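Local atomic coordinates of alcohol dehydrogenase IV (Corynebacterium glutamicum, PDB entry 3IV7), a protein that probably reduces maleylacetate with a nicotinamide cofactor, as a member of the iron-containing alcohol dehydrogenase family. Residues L113-I118 with V147-V152; L158-P163 with H214-R219; K243-L248 with Q258-V263. One frame throughout, in Å; residues are numbered along the deposited sequence.

Along the chain from the N terminus the three contacts follow in series, each closing before the next opens, so none nests in or crosses another. Contact 1 closes the excursion that holds the two-stranded hairpin 130-135/138-143, pairing neighbouring strands of the parallel sheet. The chain leaves that sheet through the turn of contact 2, which closes a mostly helical span containing helices 164-181 and 189-211 and ties the turn just before helix 164-181 to the start of helix 216-236. Next comes helix 240-250, which contact 3 joins across a short connection to helix 256-271. Contacts 1 and 2 touch through I118 and L158; contacts 1 and 3 lie on opposite sides of the chain's centre.

Contact 1 of 3, residues L113-I118 with V147-V152; sequences LPIVAI and VLPETV
CB of P114 lies over one face of the E150 carboxylate, 3.8 Å from CD and equally far from both oxygens; OE1 of E150 also makes a salt bridge to R35. The P149 ring, puckered rather than flat, meets the other strand along one rim: its CB lies 3.8 Å from CG2 of I115, and the next ring atom, CG, is 3.8 Å from CB of A117. I115 and P149 stand side by side, pointing the same way; CG2 of I115, the branch anti to the backbone N, does the touching, while CG1 (chi1 -66°) carries CD1 off toward the carbonyl oxygen of V147.

Behind these groups runs the start of a parallel strand pair, V116 bridged with T151 and A117 with V152. One strong bond holds it: A117 N donates to T151 O over 2.8 Å, with 163° at the hydrogen. I115 O, by contrast, is shared by two weak donors, E150 N at 3.0 Å and T151 N at 3.5 Å, at the point where strand 151-154 begins. Where the two chains splay apart, a water bridges them, accepting from I115 N and weakly from E150 N, and donating to L148 O.

These are adjacent strands of the parallel sheet in the N-terminal alpha/beta domain, which in this family binds the dinucleotide. The face carrying V116 and T151 packs against helix 24-35, where E31 bonds OG1 of T151. On the other face A117 and V152 meet E126 of a loop, and I115 leans on A104 and A108 of helix 98-111. Strand 91-96 continues the sheet beyond 115-119, and strand 7-20 flanks 151-154.

Contact 2 of 3, residues L158-P163 with H214-R219; sequences LTMSLP and HSIEGR
M160 and R219 do most of the work here, sliding past each other in opposite directions as a type I beta turn, T159 to L162, leans on the N-terminal end of helix 216-236. S215 is the N-cap of that helix, its OG taking the N-H of G218. M160, present as selenomethionine, bends at chi2 (-78°) and lays its methyl end along the first helical turn: CE is 3.6 Å from CG of R219 and 4.0 Å from CG1 of I216. Its SE sits against the backbone of H214 and meets the imidazole only obliquely. That ring instead turns an edge to the turn, with CD2 in plane with M160 O and 3.3 Å from it.

R219 puts its guanidinium across the turn. T159 O, which takes the turn's own bond from L162 N, stands over the centre of one face, 3.1 Å from CZ, where none of the N-H groups points at it but the carbonyl dipole probably favours the positive group. NH2 donates to L162 O at 2.9 Å, the acceptor lying 21° out of the guanidinium plane. With NE bonded to P213 O, and NH1 to Y122 and S167, these bonds probably hold the group's rotation. T159 OG1, which also bonds S156 O, is joined to the helix by a water that donates 2.8 Å to this OG1 and 2.6 Å to R219 O.

Contact 3 of 3, residues K243-L248 with Q258-V263; sequences KICHTL and QTHATV
C245 faces H260 and V263 where two successive helices, 240-250 and 256-271, pack as a helical hairpin in the helical C-terminal domain. The two short segments run at 140° to each other, their axes coming within 9.7 Å, and no hydrogen bond crosses between them; the join is made mainly by side-chain packing. In iron-containing relatives, histidines of this domain help to hold a metal; no such role is established for H260.

Following C245 outward, CB comes first over one face of the H260 imidazole, offset toward its rim and 3.6 Å from NE2, a CH-pi contact. The torsion chi1 of -67° sets SG anti to the carbonyl carbon and turns it over the same ring, where it stands 3.9 Å from the centroid and only 13° off the normal. SG also touches V263 and T259, 3.9 Å from CB of V263 and 4.0 Å from CG2 of T259. The imidazole that C245 faces is held from outside the pair: ND1 of H260 is hydrogen-bonded to NE2 of H241, and H256 also meets the ring.

Next to C245, I244 brings CG2 to CG1 of V263 and packs its flank on L342 and L346 of helix 339-351. One turn on from I244, L248 reaches out tip to tip with V263, its CD1 lying 3.8 Å from CG2 of T259 and 3.9 Å from CG2 of V263.

Contact 1 of 3, residues L113-I118 with V147-V152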
ATOM      1  N   LEU A 113       6.472  15.075  17.742  1.00 25.80           N
ATOM      2  CA  LEU A 113       7.200  15.705  16.650  1.00 22.96           C
ATOM      3  C   LEU A 113       7.244  14.793  15.440  1.00 23.22           C
ATOM      4  O   LEU A 113       7.382  13.580  15.577  1.00 25.99           O
ATOM      5  CB  LEU A 113       8.629  16.060  17.062  1.00 20.55           C
ATOM      6  CG  LEU A 113       8.778  17.275  17.987  1.00 23.79           C
ATOM      7  CD1 LEU A 113      10.200  17.307  18.525  1.00 20.19           C
ATOM      8  CD2 LEU A 113       8.399  18.632  17.232  1.00 25.66           C
ATOM      9  N   PRO A 114       7.188  15.373  14.260  1.00 22.78           N
ATOM     10  CA  PRO A 114       7.287  14.597  13.047  1.00 25.32           C
ATOM     11  C   PRO A 114       8.706  14.169  12.786  1.00 26.16           C
ATOM     12  O   PRO A 114       9.672  14.861  13.206  1.00 24.98           O
ATOM     13  CB  PRO A 114       6.806  15.568  11.967  1.00 26.13           C
ATOM     14  CG  PRO A 114       7.043  16.895  12.532  1.00 27.96           C
ATOM     15  CD  PRO A 114       6.850  16.784  13.987  1.00 25.53           C
ATOM     16  N   ILE A 115       8.848  13.023  12.137  1.00 25.37           N
ATOM     17  CA  ILE A 115      10.144  12.466  11.841  1.00 24.36           C
ATOM     18  C   ILE A 115      10.328  12.311  10.342  1.00 24.33           C
ATOM     19  O   ILE A 115       9.430  11.807   9.650  1.00 24.91           O
ATOM     20  CB  ILE A 115      10.269  11.057  12.432  1.00 28.22           C
ATOM     21  CG1 ILE A 115      10.251  11.075  13.955  1.00 22.15           C
ATOM     22  CG2 ILE A 115      11.542  10.368  11.918  1.00 22.25           C
ATOM     23  CD1 ILE A 115      10.045   9.653  14.523  1.00 20.40           C
ATOM     24  N   VAL A 116      11.472  12.752   9.834  1.00 24.02           N
ATOM     25  CA  VAL A 116      11.884  12.407   8.481  1.00 23.64           C
ATOM     26  C   VAL A 116      13.013  11.363   8.648  1.00 25.45           C
ATOM     27  O   VAL A 116      14.008  11.641   9.277  1.00 27.87           O
ATOM     28  CB  VAL A 116      12.398  13.632   7.680  1.00 24.42           C
ATOM     29  CG1 VAL A 116      12.931  13.197   6.320  1.00 24.92           C
ATOM     30  CG2 VAL A 116      11.290  14.702   7.516  1.00 22.90           C
ATOM     31  N   ALA A 117      12.795  10.139   8.162  1.00 25.26           N
ATOM     32  CA  ALA A 117      13.789   9.082   8.301  1.00 26.33           C
ATOM     33  C   ALA A 117      14.567   8.912   7.074  1.00 26.50           C
ATOM     34  O   ALA A 117      14.001   8.830   6.003  1.00 24.44           O
ATOM     35  CB  ALA A 117      13.125   7.725   8.697  1.00 26.88           C
ATOM     36  N   ILE A 118      15.902   8.832   7.242  1.00 26.75           N
ATOM     37  CA  ILE A 118      16.853   8.660   6.142  1.00 25.75           C
ATOM     38  C   ILE A 118      17.693   7.382   6.459  1.00 26.68           C
ATOM     39  O   ILE A 118      18.771   7.458   7.098  1.00 26.58           O
ATOM     40  CB  ILE A 118      17.754   9.910   5.992  1.00 26.76           C
ATOM     41  CG1 ILE A 118      16.895  11.177   5.906  1.00 25.53           C
ATOM     42  CG2 ILE A 118      18.657   9.786   4.773  1.00 22.64           C
ATOM     43  CD1 ILE A 118      17.663  12.429   5.536  1.00 29.63           C
ATOM     44  N   VAL A 147       4.929   7.348  16.201  1.00 28.37           N
ATOM     45  CA  VAL A 147       6.306   6.999  15.947  1.00 28.41           C
ATOM     46  C   VAL A 147       6.605   6.651  14.495  1.00 29.27           C
ATOM     47  O   VAL A 147       7.751   6.546  14.128  1.00 29.38           O
ATOM     48  CB  VAL A 147       6.845   5.925  16.894  1.00 29.20           C
ATOM     49  CG1 VAL A 147       6.445   6.263  18.303  1.00 28.54           C
ATOM     50  CG2 VAL A 147       6.379   4.514  16.494  1.00 20.46           C
ATOM     51  N   LEU A 148       5.581   6.500  13.670  1.00 27.88           N
ATOM     52  CA  LEU A 148       5.790   6.225  12.255  1.00 26.84           C
ATOM     53  C   LEU A 148       6.370   7.485  11.589  1.00 25.52           C
ATOM     54  O   LEU A 148       5.764   8.530  11.648  1.00 27.70           O
ATOM     55  CB  LEU A 148       4.458   5.871  11.564  1.00 29.31           C
ATOM     56  CG  LEU A 148       4.531   5.613  10.054  1.00 30.21           C
ATOM     57  CD1 LEU A 148       5.323   4.320   9.772  1.00 24.76           C
ATOM     58  CD2 LEU A 148       3.080   5.554   9.447  1.00 31.11           C
ATOM     59  N   PRO A 149       7.552   7.375  10.951  1.00 25.34           N
ATOM     60  CA  PRO A 149       8.036   8.599  10.310  1.00 27.08           C
ATOM     61  C   PRO A 149       7.072   9.056   9.220  1.00 27.18           C
ATOM     62  O   PRO A 149       6.528   8.229   8.476  1.00 31.07           O
ATOM     63  CB  PRO A 149       9.378   8.176   9.717  1.00 27.78           C
ATOM     64  CG  PRO A 149       9.860   7.073  10.629  1.00 26.95           C
ATOM     65  CD  PRO A 149       8.627   6.383  11.153  1.00 24.86           C
ATOM     66  N   GLU A 150       6.828  10.335   9.154  1.00 25.56           N
ATOM     67  CA  GLU A 150       5.930  10.876   8.152  1.00 26.75           C
ATOM     68  C   GLU A 150       6.527  10.813   6.764  1.00 26.86           C
ATOM     69  O   GLU A 150       5.809  10.705   5.784  1.00 24.30           O
ATOM     70  CB  GLU A 150       5.577  12.299   8.473  1.00 27.19           C
ATOM     71  CG  GLU A 150       4.676  12.428   9.614  1.00 27.34           C
ATOM     72  CD  GLU A 150       4.204  13.845   9.831  1.00 26.05           C
ATOM     73  OE1 GLU A 150       4.545  14.737   9.022  1.00 27.33           O
ATOM     74  OE2 GLU A 150       3.513  14.061  10.831  1.00 33.56           O
ATOM     75  N   THR A 151       7.835  10.933   6.684  1.00 27.35           N
ATOM     76  CA  THR A 151       8.525  10.845   5.417  1.00 27.18           C
ATOM     77  C   THR A 151       9.752   9.963   5.519  1.00 27.89           C
ATOM     78  O   THR A 151      10.505  10.009   6.528  1.00 25.19           O
ATOM     79  CB  THR A 151       8.955  12.227   4.948  1.00 29.09           C
ATOM     80  OG1 THR A 151       7.800  13.067   4.836  1.00 26.25           O
ATOM     81  CG2 THR A 151       9.696  12.144   3.609  1.00 22.76           C
ATOM     82  N   VAL A 152       9.992   9.184   4.464  1.00 24.55           N
ATOM     83  CA  VAL A 152      11.186   8.383   4.377  1.00 26.74           C
ATOM     84  C   VAL A 152      11.953   8.763   3.130  1.00 27.14           C
ATOM     85  O   VAL A 152      11.395   8.786   2.034  1.00 28.17           O
ATOM     86  CB  VAL A 152      10.859   6.864   4.345  1.00 25.42           C
ATOM     87  CG1 VAL A 152      12.168   6.029   4.324  1.00 30.44           C
ATOM     88  CG2 VAL A 152       9.983   6.493   5.542  1.00 25.03           C
TER
HETATM   89  O   HOH W   1       6.548  11.155  12.251  1.00 22.97           O

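Contact 2 of 3, residues L158-P163 with H214-R219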
ATOM      1  N   LEU A 158      23.927   6.305   0.262  1.00 30.49           N
ATOM      2  CA  LEU A 158      24.213   6.251   1.695  1.00 30.73           C
ATOM      3  C   LEU A 158      24.433   4.797   2.174  1.00 29.65           C
ATOM      4  O   LEU A 158      24.769   4.580   3.294  1.00 29.49           O
ATOM      5  CB  LEU A 158      23.052   6.889   2.493  1.00 27.07           C
ATOM      6  CG  LEU A 158      22.643   8.314   2.058  1.00 28.55           C
ATOM      7  CD1 LEU A 158      21.500   8.816   2.954  1.00 27.19           C
ATOM      8  CD2 LEU A 158      23.855   9.304   2.085  1.00 22.69           C
ATOM      9  N   THR A 159      24.161   3.823   1.308  1.00 28.83           N
ATOM     10  CA  THR A 159      24.333   2.429   1.637  1.00 29.94           C
ATOM     11  C   THR A 159      25.576   1.817   0.955  1.00 29.58           C
ATOM     12  O   THR A 159      25.867   0.630   1.149  1.00 30.50           O
ATOM     13  CB  THR A 159      23.066   1.596   1.227  1.00 30.55           C
ATOM     14  OG1 THR A 159      22.842   1.711  -0.179  1.00 35.02           O
ATOM     15  CG2 THR A 159      21.851   2.077   1.944  1.00 31.21           C
HETATM   16  N   MSE A 160      26.295   2.618   0.150  1.00 26.82           N
HETATM   17  CA  MSE A 160      27.428   2.113  -0.574  1.00 25.18           C
HETATM   18  C   MSE A 160      28.516   1.607   0.358  1.00 26.43           C
HETATM   19  O   MSE A 160      29.198   0.647   0.042  1.00 27.69           O
HETATM   20  CB  MSE A 160      27.992   3.168  -1.529  1.00 23.94           C
HETATM   21  CG  MSE A 160      26.998   3.580  -2.637  1.00 32.46           C
HETATM   22 SE   MSE A 160      26.898   2.294  -4.042  0.75 28.31          SE
HETATM   23  CE  MSE A 160      25.010   2.287  -4.361  1.00 23.62           C
ATOM     24  N   SER A 161      28.665   2.236   1.505  1.00 26.66           N
ATOM     25  CA  SER A 161      29.691   1.834   2.457  1.00 32.23           C
ATOM     26  C   SER A 161      29.210   0.780   3.462  1.00 28.72           C
ATOM     27  O   SER A 161      29.955   0.399   4.318  1.00 28.27           O
ATOM     28  CB  SER A 161      30.204   3.046   3.212  1.00 32.52           C
ATOM     29  OG  SER A 161      29.149   3.600   3.946  1.00 37.22           O
ATOM     30  N   LEU A 162      27.948   0.357   3.388  1.00 27.04           N
ATOM     31  CA  LEU A 162      27.464  -0.680   4.314  1.00 26.92           C
ATOM     32  C   LEU A 162      28.195  -1.995   4.013  1.00 25.85           C
ATOM     33  O   LEU A 162      28.140  -2.483   2.878  1.00 27.34           O
ATOM     34  CB  LEU A 162      25.981  -0.887   4.156  1.00 27.80           C
ATOM     35  CG  LEU A 162      25.302  -1.662   5.274  1.00 27.66           C
ATOM     36  CD1 LEU A 162      25.510  -0.934   6.611  1.00 25.08           C
ATOM     37  CD2 LEU A 162      23.846  -1.764   4.931  1.00 27.71           C
ATOM     38  N   PRO A 163      28.912  -2.560   5.009  1.00 26.63           N
ATOM     39  CA  PRO A 163      29.669  -3.763   4.698  1.00 27.28           C
ATOM     40  C   PRO A 163      28.786  -4.892   4.174  1.00 25.93           C
ATOM     41  O   PRO A 163      27.626  -4.978   4.534  1.00 25.16           O
ATOM     42  CB  PRO A 163      30.308  -4.129   6.051  1.00 30.81           C
ATOM     43  CG  PRO A 163      30.459  -2.835   6.743  1.00 30.45           C
ATOM     44  CD  PRO A 163      29.205  -2.065   6.367  1.00 29.65           C
ATOM     45  N   HIS A 214      28.890  -2.008  -4.522  1.00 23.00           N
ATOM     46  CA  HIS A 214      28.473  -0.671  -4.991  1.00 24.21           C
ATOM     47  C   HIS A 214      27.450  -0.720  -6.148  1.00 27.28           C
ATOM     48  O   HIS A 214      27.271   0.278  -6.854  1.00 27.28           O
ATOM     49  CB  HIS A 214      29.693   0.122  -5.436  1.00 24.78           C
ATOM     50  CG  HIS A 214      30.628   0.421  -4.330  1.00 19.53           C
ATOM     51  ND1 HIS A 214      31.966   0.661  -4.536  1.00 19.51           N
ATOM     52  CD2 HIS A 214      30.445   0.402  -2.985  1.00 23.44           C
ATOM     53  CE1 HIS A 214      32.548   0.875  -3.366  1.00 21.71           C
ATOM     54  NE2 HIS A 214      31.651   0.707  -2.411  1.00 18.45           N
ATOM     55  N   SER A 215      26.839  -1.883  -6.377  1.00 23.48           N
ATOM     56  CA  SER A 215      25.798  -2.015  -7.432  1.00 25.22           C
ATOM     57  C   SER A 215      24.628  -1.086  -7.108  1.00 24.91           C
ATOM     58  O   SER A 215      23.940  -1.255  -6.078  1.00 27.07           O
ATOM     59  CB  SER A 215      25.291  -3.430  -7.501  1.00 26.17           C
ATOM     60  OG  SER A 215      24.152  -3.515  -8.356  1.00 24.92           O
ATOM     61  N   ILE A 216      24.432  -0.062  -7.922  1.00 25.40           N
ATOM     62  CA  ILE A 216      23.304   0.844  -7.686  1.00 26.48           C
ATOM     63  C   ILE A 216      22.004   0.036  -7.856  1.00 24.51           C
ATOM     64  O   ILE A 216      21.115   0.099  -7.010  1.00 26.63           O
ATOM     65  CB  ILE A 216      23.326   2.103  -8.616  1.00 26.94           C
ATOM     66  CG1 ILE A 216      24.561   2.967  -8.283  1.00 28.87           C
ATOM     67  CG2 ILE A 216      21.961   2.951  -8.424  1.00 22.51           C
ATOM     68  CD1 ILE A 216      24.763   4.166  -9.213  1.00 25.39           C
ATOM     69  N   GLU A 217      21.944  -0.789  -8.894  1.00 24.73           N
ATOM     70  CA  GLU A 217      20.747  -1.609  -9.119  1.00 26.08           C
ATOM     71  C   GLU A 217      20.429  -2.463  -7.881  1.00 26.94           C
ATOM     72  O   GLU A 217      19.313  -2.422  -7.353  1.00 23.44           O
ATOM     73  CB  GLU A 217      20.927  -2.501 -10.342  1.00 28.02           C
ATOM     74  CG  GLU A 217      19.653  -3.272 -10.717  1.00 34.11           C
ATOM     75  CD  GLU A 217      19.852  -4.130 -11.954  1.00 32.37           C
ATOM     76  OE1 GLU A 217      20.707  -3.799 -12.754  1.00 43.06           O
ATOM     77  OE2 GLU A 217      19.160  -5.141 -12.099  1.00 44.53           O
ATOM     78  N   GLY A 218      21.428  -3.171  -7.370  1.00 25.30           N
ATOM     79  CA  GLY A 218      21.221  -4.046  -6.204  1.00 26.02           C
ATOM     80  C   GLY A 218      20.907  -3.299  -4.938  1.00 25.93           C
ATOM     81  O   GLY A 218      20.001  -3.693  -4.160  1.00 25.46           O
ATOM     82  N   ARG A 219      21.634  -2.213  -4.702  1.00 25.84           N
ATOM     83  CA  ARG A 219      21.387  -1.402  -3.528  1.00 27.03           C
ATOM     84  C   ARG A 219      19.988  -0.767  -3.531  1.00 28.37           C
ATOM     85  O   ARG A 219      19.357  -0.608  -2.458  1.00 25.97           O
ATOM     86  CB  ARG A 219      22.451  -0.346  -3.382  1.00 25.93           C
ATOM     87  CG  ARG A 219      23.862  -0.903  -3.039  1.00 24.95           C
ATOM     88  CD  ARG A 219      23.915  -1.454  -1.687  1.00 24.81           C
ATOM     89  NE  ARG A 219      25.269  -1.750  -1.260  1.00 27.40           N
ATOM     90  CZ  ARG A 219      25.593  -2.232  -0.063  1.00 26.14           C
ATOM     91  NH1 ARG A 219      24.643  -2.509   0.857  1.00 26.10           N
ATOM     92  NH2 ARG A 219      26.880  -2.476   0.218  1.00 25.06           N
TER
HETATM   93  O   HOH W   2      20.874  -0.221  -0.399  1.00 22.56           O

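Contact 3 of 3, residues K243-L248 with Q258-V263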
ATOM      1  N   LYS A 243       8.697 -13.103  17.252  1.00 25.99           N
ATOM      2  CA  LYS A 243       8.603 -13.369  18.698  1.00 27.15           C
ATOM      3  C   LYS A 243       9.898 -14.049  19.180  1.00 28.87           C
ATOM      4  O   LYS A 243      10.459 -13.656  20.180  1.00 28.03           O
ATOM      5  CB  LYS A 243       7.400 -14.244  19.018  1.00 29.38           C
ATOM      6  CG  LYS A 243       6.023 -13.619  18.747  1.00 27.15           C
ATOM      7  CD  LYS A 243       5.893 -12.219  19.320  1.00 35.03           C
ATOM      8  CE  LYS A 243       4.487 -11.656  19.091  1.00 39.69           C
ATOM      9  NZ  LYS A 243       4.320 -10.362  19.789  1.00 33.81           N
ATOM     10  N   ILE A 244      10.373 -15.050  18.428  1.00 28.41           N
ATOM     11  CA  ILE A 244      11.629 -15.720  18.745  1.00 27.50           C
ATOM     12  C   ILE A 244      12.782 -14.699  18.770  1.00 28.53           C
ATOM     13  O   ILE A 244      13.517 -14.594  19.766  1.00 26.93           O
ATOM     14  CB  ILE A 244      11.956 -16.802  17.722  1.00 28.46           C
ATOM     15  CG1 ILE A 244      11.000 -17.988  17.864  1.00 25.49           C
ATOM     16  CG2 ILE A 244      13.402 -17.252  17.880  1.00 28.20           C
ATOM     17  CD1 ILE A 244      11.105 -18.999  16.750  1.00 23.31           C
ATOM     18  N   CYS A 245      12.907 -13.914  17.702  1.00 27.07           N
ATOM     19  CA  CYS A 245      13.995 -12.939  17.609  1.00 28.47           C
ATOM     20  C   CYS A 245      13.963 -11.865  18.681  1.00 31.66           C
ATOM     21  O   CYS A 245      15.025 -11.441  19.176  1.00 29.34           O
ATOM     22  CB  CYS A 245      14.031 -12.334  16.214  1.00 33.40           C
ATOM     23  SG  CYS A 245      14.499 -13.595  14.971  1.00 29.90           S
ATOM     24  N   HIS A 246      12.754 -11.432  19.067  1.00 31.91           N
ATOM     25  CA  HIS A 246      12.599 -10.455  20.134  1.00 36.37           C
ATOM     26  C   HIS A 246      13.178 -11.034  21.444  1.00 31.68           C
ATOM     27  O   HIS A 246      13.930 -10.373  22.112  1.00 34.59           O
ATOM     28  CB  HIS A 246      11.114 -10.065  20.302  1.00 38.98           C
ATOM     29  CG  HIS A 246      10.875  -8.951  21.282  1.00 52.96           C
ATOM     30  ND1 HIS A 246      10.178  -9.134  22.462  1.00 60.61           N
ATOM     31  CD2 HIS A 246      11.207  -7.636  21.242  1.00 58.15           C
ATOM     32  CE1 HIS A 246      10.089  -7.979  23.100  1.00 67.34           C
ATOM     33  NE2 HIS A 246      10.717  -7.057  22.387  1.00 64.11           N
ATOM     34  N   THR A 247      12.821 -12.270  21.769  1.00 32.52           N
ATOM     35  CA  THR A 247      13.390 -12.977  22.946  1.00 31.95           C
ATOM     36  C   THR A 247      14.909 -13.085  22.847  1.00 33.39           C
ATOM     37  O   THR A 247      15.617 -12.784  23.806  1.00 32.42           O
ATOM     38  CB  THR A 247      12.830 -14.404  23.072  1.00 34.41           C
ATOM     39  OG1 THR A 247      11.422 -14.362  23.294  1.00 29.39           O
ATOM     40  CG2 THR A 247      13.506 -15.175  24.235  1.00 26.58           C
ATOM     41  N   LEU A 248      15.418 -13.497  21.673  1.00 30.71           N
ATOM     42  CA  LEU A 248      16.857 -13.723  21.531  1.00 30.14           C
ATOM     43  C   LEU A 248      17.638 -12.400  21.632  1.00 31.22           C
ATOM     44  O   LEU A 248      18.713 -12.361  22.225  1.00 31.10           O
ATOM     45  CB  LEU A 248      17.189 -14.494  20.236  1.00 26.70           C
ATOM     46  CG  LEU A 248      16.724 -15.970  20.125  1.00 26.80           C
ATOM     47  CD1 LEU A 248      17.099 -16.581  18.764  1.00 21.74           C
ATOM     48  CD2 LEU A 248      17.298 -16.823  21.248  1.00 24.28           C
ATOM     49  N   GLN A 258      21.892 -10.584  12.379  1.00 30.61           N
ATOM     50  CA  GLN A 258      22.336 -11.973  12.312  1.00 28.75           C
ATOM     51  C   GLN A 258      21.316 -12.954  12.916  1.00 27.83           C
ATOM     52  O   GLN A 258      21.172 -14.072  12.433  1.00 25.28           O
ATOM     53  CB  GLN A 258      23.679 -12.162  13.014  1.00 27.26           C
ATOM     54  CG  GLN A 258      24.876 -11.580  12.265  1.00 35.23           C
ATOM     55  CD  GLN A 258      24.953 -10.062  12.343  1.00 35.38           C
ATOM     56  OE1 GLN A 258      24.251  -9.420  13.151  1.00 32.17           O
ATOM     57  NE2 GLN A 258      25.770  -9.476  11.481  1.00 36.40           N
ATOM     58  N   THR A 259      20.651 -12.555  13.990  1.00 25.37           N
ATOM     59  CA  THR A 259      19.695 -13.432  14.642  1.00 23.97           C
ATOM     60  C   THR A 259      18.494 -13.623  13.716  1.00 24.42           C
ATOM     61  O   THR A 259      18.048 -14.743  13.474  1.00 26.18           O
ATOM     62  CB  THR A 259      19.237 -12.866  16.002  1.00 26.26           C
ATOM     63  OG1 THR A 259      20.351 -12.871  16.917  1.00 22.27           O
ATOM     64  CG2 THR A 259      18.120 -13.701  16.576  1.00 26.17           C
ATOM     65  N   HIS A 260      17.999 -12.525  13.174  1.00 22.49           N
ATOM     66  CA  HIS A 260      16.911 -12.590  12.216  1.00 24.19           C
ATOM     67  C   HIS A 260      17.312 -13.456  11.016  1.00 25.28           C
ATOM     68  O   HIS A 260      16.575 -14.343  10.631  1.00 25.53           O
ATOM     69  CB  HIS A 260      16.516 -11.196  11.750  1.00 23.09           C
ATOM     70  CG  HIS A 260      15.599 -10.499  12.690  1.00 33.33           C
ATOM     71  ND1 HIS A 260      14.232 -10.622  12.611  1.00 29.73           N
ATOM     72  CD2 HIS A 260      15.850  -9.738  13.785  1.00 33.62           C
ATOM     73  CE1 HIS A 260      13.675  -9.917  13.580  1.00 36.63           C
ATOM     74  NE2 HIS A 260      14.634  -9.385  14.315  1.00 33.78           N
ATOM     75  N   ALA A 261      18.519 -13.225  10.485  1.00 24.10           N
ATOM     76  CA  ALA A 261      18.993 -13.959   9.338  1.00 23.94           C
ATOM     77  C   ALA A 261      19.054 -15.434   9.617  1.00 24.20           C
ATOM     78  O   ALA A 261      18.599 -16.242   8.804  1.00 23.81           O
ATOM     79  CB  ALA A 261      20.373 -13.446   8.886  1.00 24.19           C
ATOM     80  N   THR A 262      19.578 -15.784  10.779  1.00 24.66           N
ATOM     81  CA  THR A 262      19.771 -17.175  11.161  1.00 24.81           C
ATOM     82  C   THR A 262      18.464 -17.905  11.439  1.00 26.33           C
ATOM     83  O   THR A 262      18.269 -19.023  10.987  1.00 25.47           O
ATOM     84  CB  THR A 262      20.673 -17.285  12.392  1.00 25.70           C
ATOM     85  OG1 THR A 262      21.933 -16.666  12.112  1.00 25.51           O
ATOM     86  CG2 THR A 262      20.888 -18.778  12.799  1.00 18.31           C
ATOM     87  N   VAL A 263      17.566 -17.254  12.159  1.00 25.28           N
ATOM     88  CA  VAL A 263      16.325 -17.887  12.594  1.00 24.12           C
ATOM     89  C   VAL A 263      15.307 -18.112  11.455  1.00 24.15           C
ATOM     90  O   VAL A 263      14.587 -19.133  11.440  1.00 22.98           O
ATOM     91  CB  VAL A 263      15.683 -17.075  13.736  1.00 22.23           C
ATOM     92  CG1 VAL A 263      14.270 -17.552  14.006  1.00 23.64           C
ATOM     93  CG2 VAL A 263      16.549 -17.186  15.000  1.00 23.43           C
TER